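Local atomic coordinates of SAM-dependent methyltransferase (Pyrococcus horikoshii, PDB entry 1WZN), a protein that probably transfers a methyl group from S-adenosylmethionine to an acceptor substrate, and binds the spent cofactor S-adenosylhomocysteine. Residues F102-I116 with A132-P146. Numbering follows the deposited sequence.
Sequences FKNEFDAVTMFFSTI and AEALKPGGVFITDFP. With SAH (S-adenosyl-L-homocysteine), chain F.
V109 fits its two methyls into separate hollows: CG2 lodges against L135 CD2 at 3.6 Å, while CG1, anti to the backbone N (chi1 176°), reaches F141 CD1. M111 continues this face of the sheet, its CB set beside T143 OG1, and that hydroxyl bends back to bond M111 O at 2.7 Å. On the other face the small A108 CB leaves room for V140 CG2. Between these faces the backbones of strands 108-111 and 139-146 run parallel, 5° apart; V109 N hydrogen-bonds V140 O, and V109 O takes I142 N. They are neighbouring central strands of the Rossmann-like methyltransferase sheet, and helix 121-134 makes the beta-alpha-beta crossover between them. Where that helix ends, A134 CB nestles against F102 CB, and A134 O takes both E105 N and F106 N. G139 packs so closely on D107 O that a CB there would clash. The extended K136 chain slants across the D107 carboxylate, its NZ 3.5 Å from D107 OD1 in a salt bridge; R40 also bridges to that oxygen, while OD2 accepts the backbone N-H groups of R43 and R44. At the ligand end, F112 O accepts a hydrogen bond from the amino N of S-adenosylhomocysteine, and D144 OD1 takes F113 N at 2.8 Å on its syn side, while OD2 pairs with R242. With D144 cut back to alanine, F113 N and R242 would probably both lose this acceptor, leaving the loop at F112 and F113, beside the ligand, freer to shift. One residue on, S114 N bonds D144 O. I116 swings CD1 over one face of the F145 ring, 4.0 Å from its centroid, and its CG2 rests on T143.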
loop_
_atom_site.group_PDB
_atom_site.type_symbol
_atom_site.label_atom_id
_atom_site.label_comp_id
_atom_site.label_asym_id
_atom_site.label_seq_id
_atom_site.Cartn_x
_atom_site.Cartn_y
_atom_site.Cartn_z
ATOM N N PHE A 102 -38.395 12.368 28.384
ATOM C CA PHE A 102 -38.035 12.583 29.777
ATOM C C PHE A 102 -37.862 14.075 30.005
ATOM O O PHE A 102 -37.348 14.788 29.141
ATOM C CB PHE A 102 -36.743 11.838 30.101
ATOM C CG PHE A 102 -36.843 10.358 29.888
ATOM C CD1 PHE A 102 -37.666 9.582 30.702
ATOM C CD2 PHE A 102 -36.137 9.742 28.865
ATOM C CE1 PHE A 102 -37.782 8.210 30.497
ATOM C CE2 PHE A 102 -36.245 8.377 28.648
ATOM C CZ PHE A 102 -37.071 7.604 29.468
ATOM N N LYS A 103 -38.283 14.549 31.171
ATOM C CA LYS A 103 -38.182 15.968 31.467
ATOM C C LYS A 103 -37.384 16.265 32.725
ATOM O O LYS A 103 -37.864 16.044 33.844
ATOM C CB LYS A 103 -39.584 16.574 31.601
ATOM C CG LYS A 103 -40.482 16.308 30.405
ATOM C CD LYS A 103 -39.964 17.002 29.152
ATOM C CE LYS A 103 -40.702 16.510 27.913
ATOM N NZ LYS A 103 -42.180 16.503 28.122
ATOM N N ASN A 104 -36.167 16.762 32.525
ATOM C CA ASN A 104 -35.279 17.138 33.617
ATOM C C ASN A 104 -35.319 16.132 34.764
ATOM O O ASN A 104 -35.593 16.488 35.913
ATOM C CB ASN A 104 -35.678 18.535 34.100
ATOM C CG ASN A 104 -36.027 19.463 32.938
ATOM O OD1 ASN A 104 -37.203 19.667 32.610
ATOM N ND2 ASN A 104 -34.998 20.004 32.286
ATOM N N GLU A 105 -35.027 14.872 34.456
ATOM C CA GLU A 105 -35.073 13.852 35.491
ATOM C C GLU A 105 -33.851 12.946 35.603
ATOM O O GLU A 105 -33.848 12.008 36.396
ATOM C CB GLU A 105 -36.341 13.015 35.321
ATOM C CG GLU A 105 -36.417 12.218 34.036
ATOM C CD GLU A 105 -37.774 11.555 33.872
ATOM O OE1 GLU A 105 -38.713 12.213 33.362
ATOM O OE2 GLU A 105 -37.906 10.381 34.275
ATOM N N PHE A 106 -32.813 13.226 34.819
ATOM C CA PHE A 106 -31.588 12.433 34.879
ATOM C C PHE A 106 -30.398 13.322 35.204
ATOM O O PHE A 106 -30.313 14.458 34.724
ATOM C CB PHE A 106 -31.353 11.711 33.547
ATOM C CG PHE A 106 -32.276 10.556 33.322
ATOM C CD1 PHE A 106 -32.082 9.352 33.999
ATOM C CD2 PHE A 106 -33.364 10.676 32.467
ATOM C CE1 PHE A 106 -32.962 8.287 33.827
ATOM C CE2 PHE A 106 -34.253 9.613 32.288
ATOM C CZ PHE A 106 -34.049 8.416 32.972
ATOM N N ASP A 107 -29.492 12.816 36.036
ATOM C CA ASP A 107 -28.299 13.569 36.405
ATOM C C ASP A 107 -27.299 13.512 35.263
ATOM O O ASP A 107 -26.460 14.399 35.108
ATOM C CB ASP A 107 -27.648 12.984 37.656
ATOM C CG ASP A 107 -28.576 12.988 38.849
ATOM O OD1 ASP A 107 -29.187 14.042 39.113
ATOM O OD2 ASP A 107 -28.679 11.944 39.517
ATOM N N ALA A 108 -27.381 12.446 34.475
ATOM C CA ALA A 108 -26.493 12.281 33.331
ATOM C C ALA A 108 -27.164 11.425 32.272
ATOM O O ALA A 108 -28.015 10.585 32.573
ATOM C CB ALA A 108 -25.179 11.636 33.764
ATOM N N VAL A 109 -26.775 11.656 31.025
ATOM C CA VAL A 109 -27.299 10.894 29.903
ATOM C C VAL A 109 -26.064 10.459 29.134
ATOM O O VAL A 109 -25.164 11.267 28.903
ATOM C CB VAL A 109 -28.177 11.763 28.980
ATOM C CG1 VAL A 109 -28.624 10.946 27.768
ATOM C CG2 VAL A 109 -29.403 12.277 29.749
ATOM N N THR A 110 -26.012 9.187 28.758
ATOM C CA THR A 110 -24.870 8.667 28.021
ATOM C C THR A 110 -25.293 7.969 26.734
ATOM O O THR A 110 -26.426 7.511 26.591
ATOM C CB THR A 110 -24.070 7.635 28.865
ATOM O OG1 THR A 110 -24.939 6.564 29.261
ATOM C CG2 THR A 110 -23.484 8.285 30.113
ATOM N N MET A 111 -24.367 7.919 25.786
ATOM C CA MET A 111 -24.580 7.223 24.525
ATOM C C MET A 111 -23.195 6.714 24.208
ATOM O O MET A 111 -22.334 7.476 23.769
ATOM C CB MET A 111 -25.070 8.153 23.422
ATOM C CG MET A 111 -25.239 7.413 22.101
ATOM S SD MET A 111 -26.165 8.336 20.869
ATOM C CE MET A 111 -27.820 7.910 21.357
ATOM N N PHE A 112 -22.991 5.423 24.439
ATOM C CA PHE A 112 -21.688 4.802 24.258
ATOM C C PHE A 112 -21.437 4.044 22.967
ATOM O O PHE A 112 -22.336 3.432 22.387
ATOM C CB PHE A 112 -21.410 3.839 25.422
ATOM C CG PHE A 112 -21.280 4.510 26.763
ATOM C CD1 PHE A 112 -20.166 5.292 27.064
ATOM C CD2 PHE A 112 -22.264 4.346 27.732
ATOM C CE1 PHE A 112 -20.034 5.901 28.314
ATOM C CE2 PHE A 112 -22.143 4.950 28.982
ATOM C CZ PHE A 112 -21.028 5.728 29.277
ATOM N N PHE A 113 -20.180 4.103 22.543
ATOM C CA PHE A 113 -19.684 3.387 21.377
ATOM C C PHE A 113 -20.099 3.835 19.979
ATOM O O PHE A 113 -20.705 3.074 19.215
ATOM C CB PHE A 113 -19.953 1.884 21.558
ATOM C CG PHE A 113 -19.061 0.994 20.720
ATOM C CD1 PHE A 113 -17.706 1.284 20.569
ATOM C CD2 PHE A 113 -19.574 -0.135 20.091
ATOM C CE1 PHE A 113 -16.876 0.460 19.799
ATOM C CE2 PHE A 113 -18.752 -0.966 19.320
ATOM C CZ PHE A 113 -17.402 -0.663 19.175
ATOM N N SER A 114 -19.771 5.084 19.659
ATOM C CA SER A 114 -19.998 5.649 18.330
ATOM C C SER A 114 -21.405 5.717 17.779
ATOM O O SER A 114 -21.577 5.922 16.577
ATOM C CB SER A 114 -19.139 4.883 17.323
ATOM O OG SER A 114 -17.857 4.631 17.864
ATOM N N THR A 115 -22.416 5.575 18.624
ATOM C CA THR A 115 -23.777 5.599 18.115
ATOM C C THR A 115 -24.266 6.903 17.492
ATOM O O THR A 115 -25.227 6.885 16.725
ATOM C CB THR A 115 -24.765 5.119 19.197
ATOM O OG1 THR A 115 -24.400 3.791 19.585
ATOM C CG2 THR A 115 -26.199 5.092 18.661
ATOM N N ILE A 116 -23.626 8.037 17.770
ATOM C CA ILE A 116 -24.110 9.260 17.131
ATOM C C ILE A 116 -23.976 9.159 15.618
ATOM O O ILE A 116 -24.652 9.880 14.885
ATOM C CB ILE A 116 -23.364 10.547 17.583
ATOM C CG1 ILE A 116 -21.868 10.426 17.305
ATOM C CG2 ILE A 116 -23.657 10.835 19.046
ATOM C CD1 ILE A 116 -21.113 11.723 17.540
ATOM N N ALA A 132 -30.933 17.389 26.237
ATOM C CA ALA A 132 -30.914 18.574 27.086
ATOM C C ALA A 132 -32.202 18.630 27.918
ATOM O O ALA A 132 -32.163 18.952 29.106
ATOM C CB ALA A 132 -30.784 19.830 26.240
ATOM N N GLU A 133 -33.332 18.305 27.298
ATOM C CA GLU A 133 -34.613 18.330 28.001
ATOM C C GLU A 133 -34.709 17.247 29.078
ATOM O O GLU A 133 -35.456 17.391 30.044
ATOM C CB GLU A 133 -35.774 18.177 27.013
ATOM C CG GLU A 133 -35.829 19.266 25.951
ATOM C CD GLU A 133 -37.100 19.227 25.123
ATOM O OE1 GLU A 133 -37.474 18.136 24.638
ATOM O OE2 GLU A 133 -37.725 20.296 24.951
ATOM N N ALA A 134 -33.949 16.167 28.919
ATOM C CA ALA A 134 -33.970 15.075 29.896
ATOM C C ALA A 134 -33.087 15.324 31.120
ATOM O O ALA A 134 -33.261 14.684 32.159
ATOM C CB ALA A 134 -33.554 13.769 29.218
ATOM N N LEU A 135 -32.152 16.261 31.006
ATOM C CA LEU A 135 -31.213 16.548 32.086
ATOM C C LEU A 135 -31.635 17.500 33.198
ATOM O O LEU A 135 -32.334 18.486 32.963
ATOM C CB LEU A 135 -29.906 17.087 31.500
ATOM C CG LEU A 135 -28.989 16.116 30.758
ATOM C CD1 LEU A 135 -27.896 16.913 30.036
ATOM C CD2 LEU A 135 -28.372 15.136 31.740
ATOM N N LYS A 136 -31.184 17.191 34.411
ATOM C CA LYS A 136 -31.430 18.046 35.569
ATOM C C LYS A 136 -30.384 19.151 35.443
ATOM O O LYS A 136 -29.356 18.961 34.788
ATOM C CB LYS A 136 -31.189 17.286 36.875
ATOM C CG LYS A 136 -32.185 16.181 37.168
ATOM C CD LYS A 136 -31.939 15.627 38.561
ATOM C CE LYS A 136 -32.845 14.457 38.875
ATOM N NZ LYS A 136 -32.516 13.938 40.224
ATOM N N PRO A 137 -30.624 20.318 36.064
ATOM C CA PRO A 137 -29.658 21.417 35.982
ATOM C C PRO A 137 -28.269 20.970 36.413
ATOM O O PRO A 137 -28.111 20.310 37.439
ATOM C CB PRO A 137 -30.245 22.464 36.928
ATOM C CG PRO A 137 -31.715 22.217 36.829
ATOM C CD PRO A 137 -31.789 20.707 36.880
ATOM N N GLY A 138 -27.261 21.326 35.628
ATOM C CA GLY A 138 -25.905 20.936 35.975
ATOM C C GLY A 138 -25.567 19.503 35.589
ATOM O O GLY A 138 -24.446 19.053 35.807
ATOM N N GLY A 139 -26.533 18.786 35.024
ATOM C CA GLY A 139 -26.291 17.412 34.616
ATOM C C GLY A 139 -25.426 17.349 33.368
ATOM O O GLY A 139 -25.211 18.373 32.710
ATOM N N VAL A 140 -24.945 16.157 33.018
ATOM C CA VAL A 140 -24.082 16.022 31.847
ATOM C C VAL A 140 -24.475 14.961 30.823
ATOM O O VAL A 140 -25.068 13.933 31.158
ATOM C CB VAL A 140 -22.610 15.735 32.263
ATOM C CG1 VAL A 140 -22.072 16.881 33.111
ATOM C CG2 VAL A 140 -22.517 14.418 33.038
ATOM N N PHE A 141 -24.135 15.237 29.565
ATOM C CA PHE A 141 -24.366 14.309 28.459
ATOM C C PHE A 141 -22.958 13.892 28.035
ATOM O O PHE A 141 -22.077 14.747 27.879
ATOM C CB PHE A 141 -25.083 15.003 27.290
ATOM C CG PHE A 141 -25.072 14.205 26.009
ATOM C CD1 PHE A 141 -25.592 12.913 25.968
ATOM C CD2 PHE A 141 -24.536 14.747 24.844
ATOM C CE1 PHE A 141 -25.578 12.171 24.782
ATOM C CE2 PHE A 141 -24.517 14.013 23.653
ATOM C CZ PHE A 141 -25.037 12.727 23.623
ATOM N N ILE A 142 -22.738 12.587 27.880
ATOM C CA ILE A 142 -21.427 12.058 27.495
ATOM C C ILE A 142 -21.586 11.061 26.351
ATOM O O ILE A 142 -22.392 10.135 26.435
ATOM C CB ILE A 142 -20.750 11.310 28.678
ATOM C CG1 ILE A 142 -20.587 12.241 29.881
ATOM C CG2 ILE A 142 -19.384 10.775 28.259
ATOM C CD1 ILE A 142 -20.204 11.510 31.163
ATOM N N THR A 143 -20.824 11.245 25.278
ATOM C CA THR A 143 -20.900 10.317 24.156
ATOM C C THR A 143 -19.538 10.242 23.477
ATOM O O THR A 143 -18.840 11.247 23.378
ATOM C CB THR A 143 -21.987 10.752 23.132
ATOM O OG1 THR A 143 -22.254 9.666 22.237
ATOM C CG2 THR A 143 -21.533 11.972 22.329
ATOM N N ASP A 144 -19.161 9.050 23.022
ATOM C CA ASP A 144 -17.871 8.864 22.365
ATOM C C ASP A 144 -18.010 8.445 20.911
ATOM O O ASP A 144 -18.958 7.765 20.534
ATOM C CB ASP A 144 -17.035 7.806 23.105
ATOM C CG ASP A 144 -17.671 6.426 23.067
ATOM O OD1 ASP A 144 -18.790 6.277 23.593
ATOM O OD2 ASP A 144 -17.058 5.485 22.511
ATOM N N PHE A 145 -17.051 8.856 20.091
ATOM C CA PHE A 145 -17.062 8.491 18.684
ATOM C C PHE A 145 -15.624 8.476 18.187
ATOM O O PHE A 145 -14.751 9.127 18.761
ATOM C CB PHE A 145 -17.950 9.449 17.877
ATOM C CG PHE A 145 -17.553 10.887 17.979
ATOM C CD1 PHE A 145 -16.905 11.517 16.922
ATOM C CD2 PHE A 145 -17.830 11.615 19.126
ATOM C CE1 PHE A 145 -16.539 12.857 17.011
ATOM C CE2 PHE A 145 -17.469 12.951 19.226
ATOM C CZ PHE A 145 -16.822 13.575 18.164
ATOM N N PRO A 146 -15.353 7.704 17.125
ATOM C CA PRO A 146 -13.998 7.603 16.582
ATOM C C PRO A 146 -13.606 8.618 15.523
ATOM O O PRO A 146 -14.444 9.332 14.974
ATOM C CB PRO A 146 -13.967 6.181 16.041
ATOM C CG PRO A 146 -15.331 6.051 15.456
ATOM C CD PRO A 146 -16.238 6.700 16.504
HETATM N N SAH F . -24.154 1.357 23.893
HETATM C CA SAH F . -23.888 -0.105 23.546
HETATM C CB SAH F . -24.244 -0.537 22.150
HETATM C CG SAH F . -23.573 0.083 20.935
HETATM S SD SAH F . -24.385 -0.684 19.460
HETATM C C SAH F . -22.346 -0.359 23.863
HETATM O O SAH F . -21.640 0.569 24.301
HETATM O OXT SAH F . -21.921 -1.562 23.649
HETATM C "C5'" SAH F . -25.430 0.575 18.836
HETATM C "C4'" SAH F . -26.906 0.470 19.461
HETATM O "O4'" SAH F . -27.599 1.541 18.810
HETATM C "C3'" SAH F . -27.694 -0.767 19.096
HETATM O "O3'" SAH F . -28.041 -1.504 20.269
HETATM C "C2'" SAH F . -28.928 -0.181 18.294
HETATM O "O2'" SAH F . -30.106 -0.958 18.465
HETATM C "C1'" SAH F . -29.025 1.230 18.846
HETATM N N9 SAH F . -29.679 2.148 18.117
HETATM C C8 SAH F . -29.496 2.641 16.832
HETATM N N7 SAH F . -30.340 3.546 16.459
HETATM C C5 SAH F . -31.198 3.707 17.582
HETATM C C6 SAH F . -32.329 4.565 17.791
HETATM N N6 SAH F . -32.793 5.425 16.874
HETATM N N1 SAH F . -32.924 4.446 19.030
HETATM C C2 SAH F . -32.483 3.583 19.991
HETATM N N3 SAH F . -31.400 2.745 19.826
HETATM C C4 SAH F . -30.811 2.859 18.603
HETATM O O HOH W 1 -31.602 11.706 40.301
HETATM O O HOH W 2 -16.246 5.333 19.978
HETATM O O HOH W 3 -21.573 8.276 19.994
#